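Local coordinates for type VII secretion system protein EssB (Staphylococcus aureus, PDB 4ANN), which serves as a membrane component of the type VII (Ess) secretion system and is probably required for export of EsxA and EsxB, at residues Y86-K91 with A188-Q193; P107-F112 with A120-L125; L140-A145 with Q155-L160. All blocks are in the same frame, centred on the assembly; numbering follows the deposited sequence.

Interaction 1 of 3, residues Y86-K91 with A188-Q193; sequences YLLNIK and AFLDEQ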
ATOM      1  N   TYR A  86       5.241  12.295  -4.940  1.00  5.85           N
ATOM      2  CA  TYR A  86       4.572  11.022  -4.898  1.00  5.85           C
ATOM      3  C   TYR A  86       4.718  10.369  -3.531  1.00  5.85           C
ATOM      4  O   TYR A  86       3.728   9.858  -2.949  1.00  6.44           O
ATOM      5  CB  TYR A  86       5.095  10.092  -5.990  1.00  6.04           C
ATOM      6  CG  TYR A  86       4.470  10.323  -7.369  1.00  6.06           C
ATOM      7  CD1 TYR A  86       4.473  11.544  -8.026  1.00  6.79           C
ATOM      8  CD2 TYR A  86       3.836   9.266  -8.031  1.00  6.22           C
ATOM      9  CE1 TYR A  86       3.901  11.716  -9.258  1.00  7.47           C
ATOM     10  CE2 TYR A  86       3.264   9.440  -9.270  1.00  6.41           C
ATOM     11  CZ  TYR A  86       3.276  10.677  -9.887  1.00  6.82           C
ATOM     12  OH  TYR A  86       2.695  10.874 -11.107  1.00  7.92           O
ATOM     13  N   LEU A  87       5.927  10.355  -2.983  1.00  5.73           N
ATOM     14  CA  LEU A  87       6.152   9.758  -1.664  1.00  6.11           C
ATOM     15  C   LEU A  87       5.335  10.447  -0.579  1.00  5.94           C
ATOM     16  O   LEU A  87       4.743   9.766   0.272  1.00  6.71           O
ATOM     17  CB  LEU A  87       7.624   9.777  -1.317  1.00  6.45           C
ATOM     18  CG  LEU A  87       8.533   8.826  -2.066  1.00  6.27           C
ATOM     19  CD1 LEU A  87       9.983   9.163  -1.801  1.00  6.97           C
ATOM     20  CD2 LEU A  87       8.223   7.397  -1.705  1.00  6.72           C
ATOM     21  N   LEU A  88       5.291  11.772  -0.592  1.00  6.18           N
ATOM     22  CA  LEU A  88       4.499  12.533   0.359  1.00  6.33           C
ATOM     23  C   LEU A  88       3.034  12.172   0.244  1.00  6.57           C
ATOM     24  O   LEU A  88       2.316  12.073   1.244  1.00  8.84           O
ATOM     25  CB  LEU A  88       4.739  14.005   0.165  1.00  7.25           C
ATOM     26  CG  LEU A  88       6.040  14.540   0.787  1.00  8.28           C
ATOM     27  CD1 LEU A  88       6.462  15.856   0.164  1.00 10.44           C
ATOM     28  CD2 LEU A  88       5.863  14.706   2.308  1.00 11.16           C
ATOM     29  N   ASN A  89       2.557  11.971  -0.975  1.00  5.92           N
ATOM     30  CA  ASN A  89       1.138  11.664  -1.171  1.00  6.25           C
ATOM     31  C   ASN A  89       0.738  10.312  -0.668  1.00  6.44           C
ATOM     32  O   ASN A  89      -0.476  10.085  -0.473  1.00  7.06           O
ATOM     33  CB  ASN A  89       0.758  11.814  -2.646  1.00  6.39           C
ATOM     34  CG  ASN A  89       0.693  13.266  -3.128  1.00  6.39           C
ATOM     35  OD1 ASN A  89       0.611  14.194  -2.331  1.00  7.61           O
ATOM     36  ND2 ASN A  89       0.696  13.425  -4.428  1.00  6.76           N
ATOM     37  N   ILE A  90       1.660   9.385  -0.451  1.00  6.69           N
ATOM     38  CA  ILE A  90       1.299   8.025   0.013  1.00  7.01           C
ATOM     39  C   ILE A  90       0.477   8.079   1.283  1.00  7.65           C
ATOM     40  O   ILE A  90      -0.405   7.255   1.510  1.00  8.84           O
ATOM     41  CB  ILE A  90       2.552   7.158   0.183  1.00  7.30           C
ATOM     42  CG1 ILE A  90       3.206   6.875  -1.162  1.00  7.26           C
ATOM     43  CG2 ILE A  90       2.255   5.891   0.988  1.00  9.20           C
ATOM     44  CD1 ILE A  90       4.572   6.209  -1.077  1.00  7.56           C
ATOM     45  N   LYS A  91       0.749   9.049   2.152  0.80  8.47           N
ATOM     46  CA  LYS A  91       0.034   9.160   3.427  0.80 10.39           C
ATOM     47  C   LYS A  91      -1.457   9.308   3.238  0.80  9.72           C
ATOM     48  O   LYS A  91      -2.232   9.039   4.187  0.80 11.18           O
ATOM     49  CB  LYS A  91       0.629  10.341   4.214  0.80 13.94           C
ATOM     50  CG  LYS A  91       0.072  11.726   3.882  0.80 22.24           C
ATOM     51  CD  LYS A  91       0.479  12.697   4.977  0.80 31.50           C
ATOM     52  CE  LYS A  91       0.091  14.160   4.852  0.80 36.81           C
ATOM     53  NZ  LYS A  91       0.219  14.856   6.182  0.80 47.71           N
ATOM     54  N   ALA A 188       7.736  15.459   7.705  1.00 12.29           N
ATOM     55  CA  ALA A 188       8.507  16.689   7.854  1.00 13.49           C
ATOM     56  C   ALA A 188       9.863  16.526   7.250  1.00 12.43           C
ATOM     57  O   ALA A 188      10.369  17.416   6.559  1.00 14.38           O
ATOM     58  CB  ALA A 188       8.669  17.092   9.335  1.00 17.88           C
ATOM     59  N   PHE A 189      10.462  15.346   7.437  1.00 11.67           N
ATOM     60  CA  PHE A 189      11.745  15.059   6.783  1.00 12.11           C
ATOM     61  C   PHE A 189      11.617  15.120   5.271  1.00 10.79           C
ATOM     62  O   PHE A 189      12.430  15.734   4.557  1.00 12.47           O
ATOM     63  CB  PHE A 189      12.287  13.736   7.248  1.00 13.67           C
ATOM     64  CG  PHE A 189      13.537  13.335   6.502  1.00 15.07           C
ATOM     65  CD1 PHE A 189      14.734  13.964   6.779  1.00 19.88           C
ATOM     66  CD2 PHE A 189      13.483  12.376   5.524  1.00 16.82           C
ATOM     67  CE1 PHE A 189      15.871  13.627   6.071  1.00 22.98           C
ATOM     68  CE2 PHE A 189      14.640  12.011   4.839  1.00 18.33           C
ATOM     69  CZ  PHE A 189      15.827  12.615   5.130  1.00 21.38           C
ATOM     70  N   LEU A 190      10.584  14.448   4.734  1.00  9.96           N
ATOM     71  CA  LEU A 190      10.389  14.443   3.268  1.00  9.82           C
ATOM     72  C   LEU A 190      10.176  15.852   2.760  1.00 10.25           C
ATOM     73  O   LEU A 190      10.714  16.257   1.705  1.00 11.30           O
ATOM     74  CB  LEU A 190       9.236  13.530   2.892  1.00  9.94           C
ATOM     75  CG  LEU A 190       9.434  11.997   3.114  1.00 10.60           C
ATOM     76  CD1 LEU A 190       8.100  11.300   2.864  1.00 12.56           C
ATOM     77  CD2 LEU A 190      10.531  11.465   2.253  1.00 13.57           C
ATOM     78  N   ASP A 191       9.365  16.659   3.462  1.00 11.48           N
ATOM     79  CA  ASP A 191       9.129  18.029   3.008  1.00 13.71           C
ATOM     80  C   ASP A 191      10.420  18.837   2.951  1.00 13.73           C
ATOM     81  O   ASP A 191      10.624  19.680   2.126  1.00 15.59           O
ATOM     82  CB  ASP A 191       8.213  18.717   3.989  1.00 16.92           C
ATOM     83  CG  ASP A 191       6.758  18.353   4.096  1.00 22.10           C
ATOM     84  OD1 ASP A 191       6.254  17.801   3.103  1.00 33.97           O
ATOM     85  OD2 ASP A 191       6.149  18.713   5.171  1.00 30.59           O
ATOM     86  N   GLU A 192      11.302  18.599   3.984  1.00 13.83           N
ATOM     87  CA  GLU A 192      12.577  19.272   4.086  1.00 16.01           C
ATOM     88  C   GLU A 192      13.508  18.917   2.912  1.00 15.34           C
ATOM     89  O   GLU A 192      14.354  19.688   2.479  1.00 23.65           O
ATOM     90  CB  GLU A 192      13.272  18.932   5.404  1.00 19.50           C
ATOM     91  CG  GLU A 192      12.617  19.552   6.614  1.00 27.26           C
ATOM     92  CD  GLU A 192      13.022  18.903   7.947  1.00 32.71           C
ATOM     93  OE1 GLU A 192      13.896  17.992   8.049  1.00 37.53           O
ATOM     94  OE2 GLU A 192      12.438  19.288   8.985  1.00 40.22           O
ATOM     95  N   GLN A 193      13.409  17.754   2.273  0.50 12.75           N
ATOM     96  CA  GLN A 193      14.291  17.312   1.214  0.50 12.84           C
ATOM     97  C   GLN A 193      14.070  18.079  -0.098  0.50 12.54           C
ATOM     98  O   GLN A 193      14.955  18.003  -0.982  0.50 15.29           O
ATOM     99  CB  GLN A 193      14.123  15.828   0.939  0.50 13.17           C
ATOM    100  CG  GLN A 193      14.392  14.895   2.120  0.50 13.97           C
ATOM    101  CD  GLN A 193      15.607  15.234   2.927  0.50 16.35           C
ATOM    102  OE1 GLN A 193      16.744  14.991   2.505  0.50 21.06           O
ATOM    103  NE2 GLN A 193      15.389  15.817   4.096  0.50 18.01           N
TER

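Interaction 2 of 3, residues P107-F112 with A120-L125; sequences PDELFF and AKTRGL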
ATOM      1  N   PRO A 107       5.181  -2.435  -2.276  1.00  6.37           N
ATOM      2  CA  PRO A 107       5.392  -2.061  -3.705  1.00  6.36           C
ATOM      3  C   PRO A 107       4.383  -2.666  -4.649  1.00  6.42           C
ATOM      4  O   PRO A 107       3.879  -1.970  -5.542  1.00  8.06           O
ATOM      5  CB  PRO A 107       6.815  -2.518  -3.973  1.00  6.94           C
ATOM      6  CG  PRO A 107       7.504  -2.414  -2.629  1.00  7.50           C
ATOM      7  CD  PRO A 107       6.454  -2.835  -1.647  1.00  7.23           C
ATOM      8  N   ASP A 108       4.076  -3.941  -4.480  0.80  7.03           N
ATOM      9  CA  ASP A 108       3.171  -4.622  -5.412  0.80  8.24           C
ATOM     10  C   ASP A 108       1.710  -4.348  -5.113  0.80  7.56           C
ATOM     11  O   ASP A 108       0.816  -4.861  -5.802  0.80  9.92           O
ATOM     12  CB  ASP A 108       3.429  -6.128  -5.426  0.80 10.58           C
ATOM     13  CG  ASP A 108       3.220  -6.834  -4.117  0.80 13.08           C
ATOM     14  OD1 ASP A 108       3.081  -6.236  -3.044  0.80 17.17           O
ATOM     15  OD2 ASP A 108       3.263  -8.088  -4.163  0.80 27.41           O
ATOM     16  N   GLU A 109       1.414  -3.559  -4.094  1.00  6.57           N
ATOM     17  CA  GLU A 109       0.114  -3.176  -3.638  1.00  6.60           C
ATOM     18  C   GLU A 109      -0.192  -1.698  -3.891  1.00  6.61           C
ATOM     19  O   GLU A 109      -1.317  -1.275  -3.582  1.00  7.65           O
ATOM     20  CB  GLU A 109      -0.031  -3.517  -2.142  1.00  7.11           C
ATOM     21  CG  GLU A 109      -0.111  -4.984  -1.872  1.00  7.54           C
ATOM     22  CD  GLU A 109      -1.482  -5.566  -2.209  1.00  8.27           C
ATOM     23  OE1 GLU A 109      -2.418  -4.782  -2.419  1.00  8.64           O
ATOM     24  OE2 GLU A 109      -1.575  -6.839  -2.244  1.00 10.38           O
ATOM     25  N   LEU A 110       0.759  -0.945  -4.365  1.00  6.53           N
ATOM     26  CA  LEU A 110       0.675   0.488  -4.423  1.00  6.44           C
ATOM     27  C   LEU A 110       0.841   0.971  -5.869  1.00  5.99           C
ATOM     28  O   LEU A 110       1.816   0.655  -6.548  1.00  6.54           O
ATOM     29  CB  LEU A 110       1.786   1.109  -3.560  1.00  6.13           C
ATOM     30  CG  LEU A 110       1.825   2.626  -3.529  1.00  6.64           C
ATOM     31  CD1 LEU A 110       0.542   3.227  -3.004  1.00  8.05           C
ATOM     32  CD2 LEU A 110       3.008   3.079  -2.651  1.00  7.43           C
ATOM     33  N   PHE A 111      -0.112   1.789  -6.269  1.00  6.07           N
ATOM     34  CA  PHE A 111      -0.162   2.429  -7.567  1.00  6.19           C
ATOM     35  C   PHE A 111      -0.469   3.911  -7.378  1.00  6.12           C
ATOM     36  O   PHE A 111      -0.876   4.325  -6.287  1.00  7.00           O
ATOM     37  CB  PHE A 111      -1.247   1.804  -8.467  1.00  7.59           C
ATOM     38  CG  PHE A 111      -1.015   0.330  -8.735  1.00  7.31           C
ATOM     39  CD1 PHE A 111      -1.331  -0.612  -7.783  1.00  7.98           C
ATOM     40  CD2 PHE A 111      -0.471  -0.084  -9.917  1.00  8.51           C
ATOM     41  CE1 PHE A 111      -1.128  -1.950  -8.010  1.00 10.25           C
ATOM     42  CE2 PHE A 111      -0.247  -1.428 -10.163  1.00 10.18           C
ATOM     43  CZ  PHE A 111      -0.574  -2.365  -9.200  1.00 10.77           C
ATOM     44  N   PHE A 112      -0.271   4.690  -8.432  1.00  6.44           N
ATOM     45  CA  PHE A 112      -0.569   6.114  -8.417  1.00  6.78           C
ATOM     46  C   PHE A 112      -1.442   6.499  -9.570  1.00  6.96           C
ATOM     47  O   PHE A 112      -1.293   5.991 -10.691  1.00  8.00           O
ATOM     48  CB  PHE A 112       0.725   6.947  -8.453  1.00  6.85           C
ATOM     49  CG  PHE A 112       1.564   6.800  -7.218  1.00  6.61           C
ATOM     50  CD1 PHE A 112       1.343   7.583  -6.121  1.00  6.58           C
ATOM     51  CD2 PHE A 112       2.599   5.853  -7.170  1.00  7.10           C
ATOM     52  CE1 PHE A 112       2.135   7.486  -4.970  1.00  6.95           C
ATOM     53  CE2 PHE A 112       3.377   5.782  -6.025  1.00  7.69           C
ATOM     54  CZ  PHE A 112       3.161   6.563  -4.933  1.00  7.43           C
ATOM     55  N   ALA A 120      -4.504   1.563  -3.648  1.00  7.43           N
ATOM     56  CA  ALA A 120      -4.080   0.229  -3.227  1.00  7.23           C
ATOM     57  C   ALA A 120      -4.789  -0.828  -4.038  1.00  6.90           C
ATOM     58  O   ALA A 120      -5.830  -0.599  -4.675  1.00  8.55           O
ATOM     59  CB  ALA A 120      -4.347   0.033  -1.743  1.00  8.54           C
ATOM     60  N   LYS A 121      -4.279  -2.034  -4.014  1.00  7.95           N
ATOM     61  CA  LYS A 121      -4.821  -3.164  -4.777  1.00  7.79           C
ATOM     62  C   LYS A 121      -5.720  -4.072  -3.937  1.00  7.37           C
ATOM     63  O   LYS A 121      -6.944  -4.025  -4.025  1.00  8.52           O
ATOM     64  CB  LYS A 121      -3.669  -3.911  -5.461  1.00  8.44           C
ATOM     65  CG  LYS A 121      -4.173  -4.988  -6.394  1.00 10.86           C
ATOM     66  CD  LYS A 121      -2.988  -5.746  -6.993  1.00 12.69           C
ATOM     67  CE  LYS A 121      -2.348  -6.669  -6.000  1.00 16.11           C
ATOM     68  NZ  LYS A 121      -1.296  -7.487  -6.678  1.00 23.14           N
ATOM     69  N   THR A 122      -5.146  -4.914  -3.092  1.00  7.44           N
ATOM     70  CA  THR A 122      -5.910  -5.837  -2.281  1.00  8.01           C
ATOM     71  C   THR A 122      -6.772  -5.093  -1.264  1.00  8.03           C
ATOM     72  O   THR A 122      -6.274  -4.175  -0.601  1.00  9.34           O
ATOM     73  CB  THR A 122      -4.951  -6.774  -1.542  1.00  8.26           C
ATOM     74  OG1 THR A 122      -4.142  -7.445  -2.547  1.00  9.39           O
ATOM     75  CG2 THR A 122      -5.699  -7.862  -0.798  1.00 10.82           C
ATOM     76  N   ARG A 123      -8.016  -5.491  -1.111  1.00  7.92           N
ATOM     77  CA  ARG A 123      -8.887  -4.898  -0.111  1.00  9.16           C
ATOM     78  C   ARG A 123      -9.403  -5.954   0.875  1.00  9.70           C
ATOM     79  O   ARG A 123      -9.884  -6.981   0.445  1.00 11.97           O
ATOM     80  CB  ARG A 123     -10.166  -4.342  -0.644  1.00 14.66           C
ATOM     81  CG  ARG A 123     -10.094  -3.703  -1.926  1.00 10.10           C
ATOM     82  CD  ARG A 123     -11.387  -3.040  -2.371  1.00 12.39           C
ATOM     83  NE  ARG A 123     -11.361  -2.579  -3.698  1.00 10.34           N
ATOM     84  CZ  ARG A 123     -12.351  -1.982  -4.329  1.00 10.53           C
ATOM     85  NH1 ARG A 123     -13.506  -1.767  -3.722  1.00 15.37           N
ATOM     86  NH2 ARG A 123     -12.210  -1.598  -5.590  1.00 11.24           N
ATOM     87  N   GLY A 124      -9.298  -5.664   2.148  1.00 10.40           N
ATOM     88  CA  GLY A 124     -10.101  -6.396   3.122  1.00 11.36           C
ATOM     89  C   GLY A 124     -11.284  -5.594   3.550  1.00 10.65           C
ATOM     90  O   GLY A 124     -11.509  -4.445   3.108  1.00 11.11           O
ATOM     91  N   LEU A 125     -12.081  -6.190   4.445  1.00 11.30           N
ATOM     92  CA  LEU A 125     -13.243  -5.557   5.026  1.00 13.58           C
ATOM     93  C   LEU A 125     -13.221  -5.804   6.503  1.00 14.95           C
ATOM     94  O   LEU A 125     -13.137  -6.970   6.885  1.00 16.29           O
ATOM     95  CB  LEU A 125     -14.513  -6.122   4.477  1.00 15.59           C
ATOM     96  CG  LEU A 125     -14.852  -5.764   3.071  1.00 17.39           C
ATOM     97  CD1 LEU A 125     -16.010  -6.674   2.650  1.00 19.96           C
ATOM     98  CD2 LEU A 125     -15.219  -4.268   2.966  1.00 21.53           C
TER
HETATM   99  O   HOH W   1       0.391  -6.004  -8.262  1.00 21.31           O
HETATM  100  O   HOH W   2      -0.132  -8.275  -4.105  1.00 21.53           O
HETATM  101  O   HOH W   3      -3.754  -3.160  -0.526  1.00  9.26           O

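Interaction 3 of 3, residues L140-A145 with Q155-L160; sequences LTRYKA and QSFDAL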
ATOM      1  N   LEU A 140       4.279   2.731   9.561  1.00  8.45           N
ATOM      2  CA  LEU A 140       5.454   3.605   9.501  1.00  8.02           C
ATOM      3  C   LEU A 140       6.660   2.858   8.988  1.00  8.13           C
ATOM      4  O   LEU A 140       7.395   3.418   8.159  1.00  8.01           O
ATOM      5  CB  LEU A 140       5.705   4.222  10.877  1.00  8.50           C
ATOM      6  CG  LEU A 140       6.878   5.166  10.926  1.00  8.87           C
ATOM      7  CD1 LEU A 140       6.703   6.314   9.892  1.00  9.88           C
ATOM      8  CD2 LEU A 140       7.027   5.733  12.344  1.00 11.72           C
ATOM      9  N   THR A 141       6.923   1.640   9.457  1.00  8.20           N
ATOM     10  CA  THR A 141       8.071   0.897   8.953  1.00  8.55           C
ATOM     11  C   THR A 141       7.947   0.687   7.447  1.00  6.86           C
ATOM     12  O   THR A 141       8.920   0.813   6.701  1.00  7.24           O
ATOM     13  CB  THR A 141       8.142  -0.461   9.680  1.00  9.91           C
ATOM     14  OG1 THR A 141       8.453  -0.198  11.043  1.00 15.89           O
ATOM     15  CG2 THR A 141       9.219  -1.350   9.111  1.00 10.53           C
ATOM     16  N   ARG A 142       6.757   0.285   7.000  1.00  7.06           N
ATOM     17  CA  ARG A 142       6.542   0.057   5.560  1.00  6.46           C
ATOM     18  C   ARG A 142       6.708   1.346   4.757  1.00  6.41           C
ATOM     19  O   ARG A 142       7.300   1.341   3.657  1.00  6.65           O
ATOM     20  CB  ARG A 142       5.193  -0.604   5.357  1.00  6.64           C
ATOM     21  CG  ARG A 142       5.142  -2.022   5.835  1.00  7.55           C
ATOM     22  CD  ARG A 142       3.720  -2.597   5.866  1.00  9.02           C
ATOM     23  NE  ARG A 142       3.807  -4.018   6.113  1.00 10.93           N
ATOM     24  CZ  ARG A 142       3.918  -4.957   5.187  1.00 12.04           C
ATOM     25  NH1 ARG A 142       3.835  -4.721   3.867  1.00 10.83           N
ATOM     26  NH2 ARG A 142       4.048  -6.199   5.571  1.00 17.86           N
ATOM     27  N   TYR A 143       6.214   2.471   5.264  1.00  6.24           N
ATOM     28  CA  TYR A 143       6.387   3.756   4.579  1.00  6.13           C
ATOM     29  C   TYR A 143       7.865   4.114   4.464  1.00  5.81           C
ATOM     30  O   TYR A 143       8.348   4.517   3.405  1.00  5.91           O
ATOM     31  CB  TYR A 143       5.532   4.796   5.321  1.00  7.03           C
ATOM     32  CG  TYR A 143       5.242   6.062   4.592  1.00  7.22           C
ATOM     33  CD1 TYR A 143       5.747   6.476   3.369  1.00  8.39           C
ATOM     34  CD2 TYR A 143       4.349   6.936   5.183  1.00 14.16           C
ATOM     35  CE1 TYR A 143       5.412   7.686   2.808  1.00  8.35           C
ATOM     36  CE2 TYR A 143       4.000   8.155   4.622  1.00 15.42           C
ATOM     37  CZ  TYR A 143       4.516   8.508   3.404  1.00 10.51           C
ATOM     38  OH  TYR A 143       4.169   9.732   2.841  1.00 12.89           O
ATOM     39  N   LYS A 144       8.619   3.935   5.550  1.00  6.02           N
ATOM     40  CA  LYS A 144      10.036   4.159   5.528  1.00  6.26           C
ATOM     41  C   LYS A 144      10.722   3.314   4.470  1.00  6.00           C
ATOM     42  O   LYS A 144      11.603   3.780   3.738  1.00  5.99           O
ATOM     43  CB  LYS A 144      10.646   3.876   6.906  1.00  6.67           C
ATOM     44  CG  LYS A 144      10.293   4.885   7.970  1.00  6.93           C
ATOM     45  CD  LYS A 144      10.706   4.473   9.359  1.00  7.49           C
ATOM     46  CE  LYS A 144      10.564   5.586  10.357  1.00  8.20           C
ATOM     47  NZ  LYS A 144      10.965   5.134  11.736  1.00  9.74           N
ATOM     48  N   ALA A 145      10.343   2.036   4.410  1.00  5.81           N
ATOM     49  CA  ALA A 145      10.928   1.136   3.439  1.00  5.99           C
ATOM     50  C   ALA A 145      10.631   1.589   2.008  1.00  5.47           C
ATOM     51  O   ALA A 145      11.516   1.524   1.139  1.00  6.11           O
ATOM     52  CB  ALA A 145      10.486  -0.284   3.673  1.00  5.94           C
ATOM     53  N   GLN A 155      17.655  -1.610  -3.369  1.00  6.24           N
ATOM     54  CA  GLN A 155      17.144  -2.067  -2.097  1.00  6.20           C
ATOM     55  C   GLN A 155      15.894  -2.938  -2.258  1.00  5.92           C
ATOM     56  O   GLN A 155      15.049  -2.674  -3.107  1.00  7.20           O
ATOM     57  CB  GLN A 155      16.793  -0.894  -1.202  1.00  6.68           C
ATOM     58  CG  GLN A 155      17.995   0.017  -0.841  1.00  6.87           C
ATOM     59  CD  GLN A 155      18.957  -0.577   0.130  1.00  7.24           C
ATOM     60  OE1 GLN A 155      19.133  -1.813   0.195  1.00  8.52           O
ATOM     61  NE2 GLN A 155      19.678   0.257   0.881  1.00  7.76           N
ATOM     62  N   SER A 156      15.763  -3.913  -1.376  0.90  6.59           N
ATOM     63  CA  SER A 156      14.627  -4.766  -1.241  0.90  6.35           C
ATOM     64  C   SER A 156      13.683  -4.306  -0.140  0.90  5.93           C
ATOM     65  O   SER A 156      14.038  -4.268   1.032  0.90  6.53           O
ATOM     66  CB  SER A 156      15.061  -6.190  -0.904  0.90  7.70           C
ATOM     67  OG  SER A 156      13.930  -6.978  -0.553  0.90  8.33           O
ATOM     68  N   PHE A 157      12.429  -3.974  -0.525  1.00  5.80           N
ATOM     69  CA  PHE A 157      11.404  -3.640   0.446  1.00  5.76           C
ATOM     70  C   PHE A 157      11.249  -4.732   1.487  1.00  5.68           C
ATOM     71  O   PHE A 157      11.195  -4.482   2.679  1.00  6.14           O
ATOM     72  CB  PHE A 157      10.079  -3.396  -0.289  1.00  6.02           C
ATOM     73  CG  PHE A 157       8.913  -3.138   0.622  1.00  5.79           C
ATOM     74  CD1 PHE A 157       8.629  -1.859   1.060  1.00  6.72           C
ATOM     75  CD2 PHE A 157       8.084  -4.195   0.985  1.00  6.62           C
ATOM     76  CE1 PHE A 157       7.492  -1.647   1.859  1.00  6.91           C
ATOM     77  CE2 PHE A 157       6.983  -3.961   1.788  1.00  7.07           C
ATOM     78  CZ  PHE A 157       6.682  -2.709   2.201  1.00  7.28           C
ATOM     79  N   ASP A 158      11.114  -5.971   1.012  0.50  6.60           N
ATOM     80  CA  ASP A 158      10.936  -7.092   1.921  0.50  7.27           C
ATOM     81  C   ASP A 158      12.066  -7.168   2.922  0.50  6.99           C
ATOM     82  O   ASP A 158      11.856  -7.356   4.139  0.50  6.13           O
ATOM     83  CB  ASP A 158      10.826  -8.405   1.139  0.50  8.40           C
ATOM     84  CG  ASP A 158       9.520  -8.513   0.372  0.50 10.17           C
ATOM     85  OD1 ASP A 158       8.585  -7.736   0.547  0.50 11.31           O
ATOM     86  OD2 ASP A 158       9.450  -9.417  -0.504  0.50 14.82           O
ATOM     87  N   ALA A 159      13.312  -7.061   2.440  1.00  7.13           N
ATOM     88  CA  ALA A 159      14.450  -7.158   3.352  1.00  7.45           C
ATOM     89  C   ALA A 159      14.393  -6.088   4.404  1.00  6.72           C
ATOM     90  O   ALA A 159      14.694  -6.292   5.584  1.00  8.24           O
ATOM     91  CB  ALA A 159      15.776  -7.059   2.609  1.00  8.78           C
ATOM     92  N   LEU A 160      13.993  -4.861   4.023  1.00  6.92           N
ATOM     93  CA  LEU A 160      13.905  -3.763   4.969  1.00  6.52           C
ATOM     94  C   LEU A 160      12.812  -3.988   6.000  1.00  6.49           C
ATOM     95  O   LEU A 160      13.034  -3.741   7.194  1.00  8.51           O
ATOM     96  CB  LEU A 160      13.697  -2.445   4.233  1.00  6.51           C
ATOM     97  CG  LEU A 160      14.847  -2.007   3.332  1.00  7.23           C
ATOM     98  CD1 LEU A 160      14.354  -0.909   2.373  1.00  8.55           C
ATOM     99  CD2 LEU A 160      16.056  -1.575   4.146  1.00  9.40           C
TER

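Interaction 1 of 3, residues Y86-K91 with A188-Q193
Leu-88, on helix 80-89, meets Leu-190 and Asp-191, on helix 183-192, and illustrates how one branched side chain can serve an apolar and a charged neighbour at once. Its CB is directed at the partner helix, and the first torsion (chi1 -79°) sets CG beside the backbone N. CG then lies 4.0 Å from CB of Leu-190 and equally far from OD1 of Asp-191. Beyond this fork the two methyls share the work. CD1 lies alongside the carboxylate, 3.5 Å from Asp-191 OD1. CD2 reaches further into the angle between the partners, 3.2 Å from the same OD1 and 3.6 Å from Leu-190 CB. The two leucines slide past one another in opposite directions, whereas Asp-191 crosses Leu-88 at roughly a right angle on the solvent side. No hydrogen bond spans the segments: this is apolar helix-helix packing near both C-terminal ends, with a carboxylate at its exposed margin. The preceding residue, the buried Leu-87, makes a looser contact, its CB 4.5 Å from Leu-190 CD1. Buried Leu-190 also rests on Leu-84 of helix 80-89, while Leu-87 turns to Ala-150 and Phe-151 of helix 136-151, so helix 80-89 is packed against both of the other helices.

Interaction 2 of 3, residues P107-F112 with A120-L125
At the open end of the β-hairpin formed by strands 110-112 and 118-120, Glu-109 grips Thr-122 in a two-pronged hydrogen-bonded clasp. The backbone N of Thr-122 donates to Glu-109 OE1 over 2.8 Å and nearly straight (165°), and the hydroxyl OG1 donates to OE2 over 2.7 Å. Each carboxylate oxygen uses its syn lone pair, so the two donors fill the mouth of the carboxylate and fix its rotation. The fit needs a bend in the glutamate chain (chi2 -77°), which turns the carboxylate towards Thr-122, and a threonine rotamer that keeps OG1 beside its own backbone N.

Main-chain pairing fades here. Leu-110 and Ala-120 form a non-hydrogen-bonded antiparallel pair, and the next link, from Lys-121 N to Glu-109 O, is weak: 3.1 Å long and bent to 130°. A CA-H...O contact from Ala-120 CA, 3.2 Å, reaches the same oxygen of Glu-109. Lys-121 CB sits obliquely against CE1 of the Phe-111 ring at 4.1 Å, and the chain then kinks at chi3. Its ammonium is bound by Leu-19 O and by two waters. One water links NZ to Asp-108 O, and the other links it to Glu-109 OE2; the direct approach of NZ to OE2, 4.5 Å, is too long for a salt bridge. This nearby positive charge would still be expected to favour the ionised form of Glu-109.

The strand 118-120 then leads towards strand 124-125. Without implying any catalytic role for these residues, a short hairpin enclosed by the pair 101-102/124-125 is consistent with the kinase-like fold to which the EssB family has been related; in protein kinases such a hairpin lies between the catalytic loop and the activation segment.

Interaction 3 of 3, residues L140-A145 with Q155-L160
Phe-157 extends its ring towards Arg-142 and Ala-145 because chi1 (176°) holds CG opposite the backbone N, while Arg-142, with chi1 near -70° and a chain extended from CG to NE, runs across the ring's rim. The setting is two consecutive helices, 136-151 and 157-162, joined by a short loop in the helical part of the domain, which pack where the second begins. Ser-156 is the N-cap of that second helix, and in the conformer described OG accepts from Ala-159 N at 3.1 Å in an almost straight bond. Capping thus marks the helix start just where Phe-157 departs for the neighbouring helix.

The ring is met from more than one direction. Arg-142 O approaches the edge, near the ring plane, 3.5 Å from CE1. NH1 of Arg-142 also lies at the edge, in plane with the ring and 3.8 Å from CE2; with guanidinium and ring planes 59° apart, this is not a stacked cation-pi pair. The aliphatic part of the arginine contributes too, its CG 4.0 Å from CZ of Phe-157. What positions the guanidinium lies elsewhere: NH1 donates to Leu-105 O, and NE forms a salt bridge with Glu-138 one turn back on the same helix.

Buried Ala-145 lies where the segments come closest, its CA nearest that of Phe-157. Its CB comes obliquely to the ring, 3.6 Å from Phe-157 CD1. Leu-146 and Cys-149 of the same helix, with Ala-106 and Pro-107 of the loop before strand 110-112, further enclose the ring. At roughly a right angle to the ring contact, Leu-160 meets the alanine methyl, its CB 3.9 Å from Ala-145 CB and its CD1 3.9 Å from the carbonyl oxygen of Ala-145.

How the interactions relate
After the N-terminal strands, helix 80-89 opens the long loop that interaction 1 closes only near the end of the modelled residues. Within that loop lie the other two contacts, in series: interaction 2 closes the hairpin of 110-112 and 118-120 before interaction 3 joins helix 136-151 to helix 157-162. None of the three cross. They nevertheless touch. Phe-112 of the hairpin packs on Tyr-86 and Ile-90, Tyr-143 OH probably hydrogen-bonds to Leu-87 O, and Pro-107 leans on the ring of Phe-157. The contacts are therefore tied into one body, the helical part of the cytoplasmic segment together with the hairpin beside it.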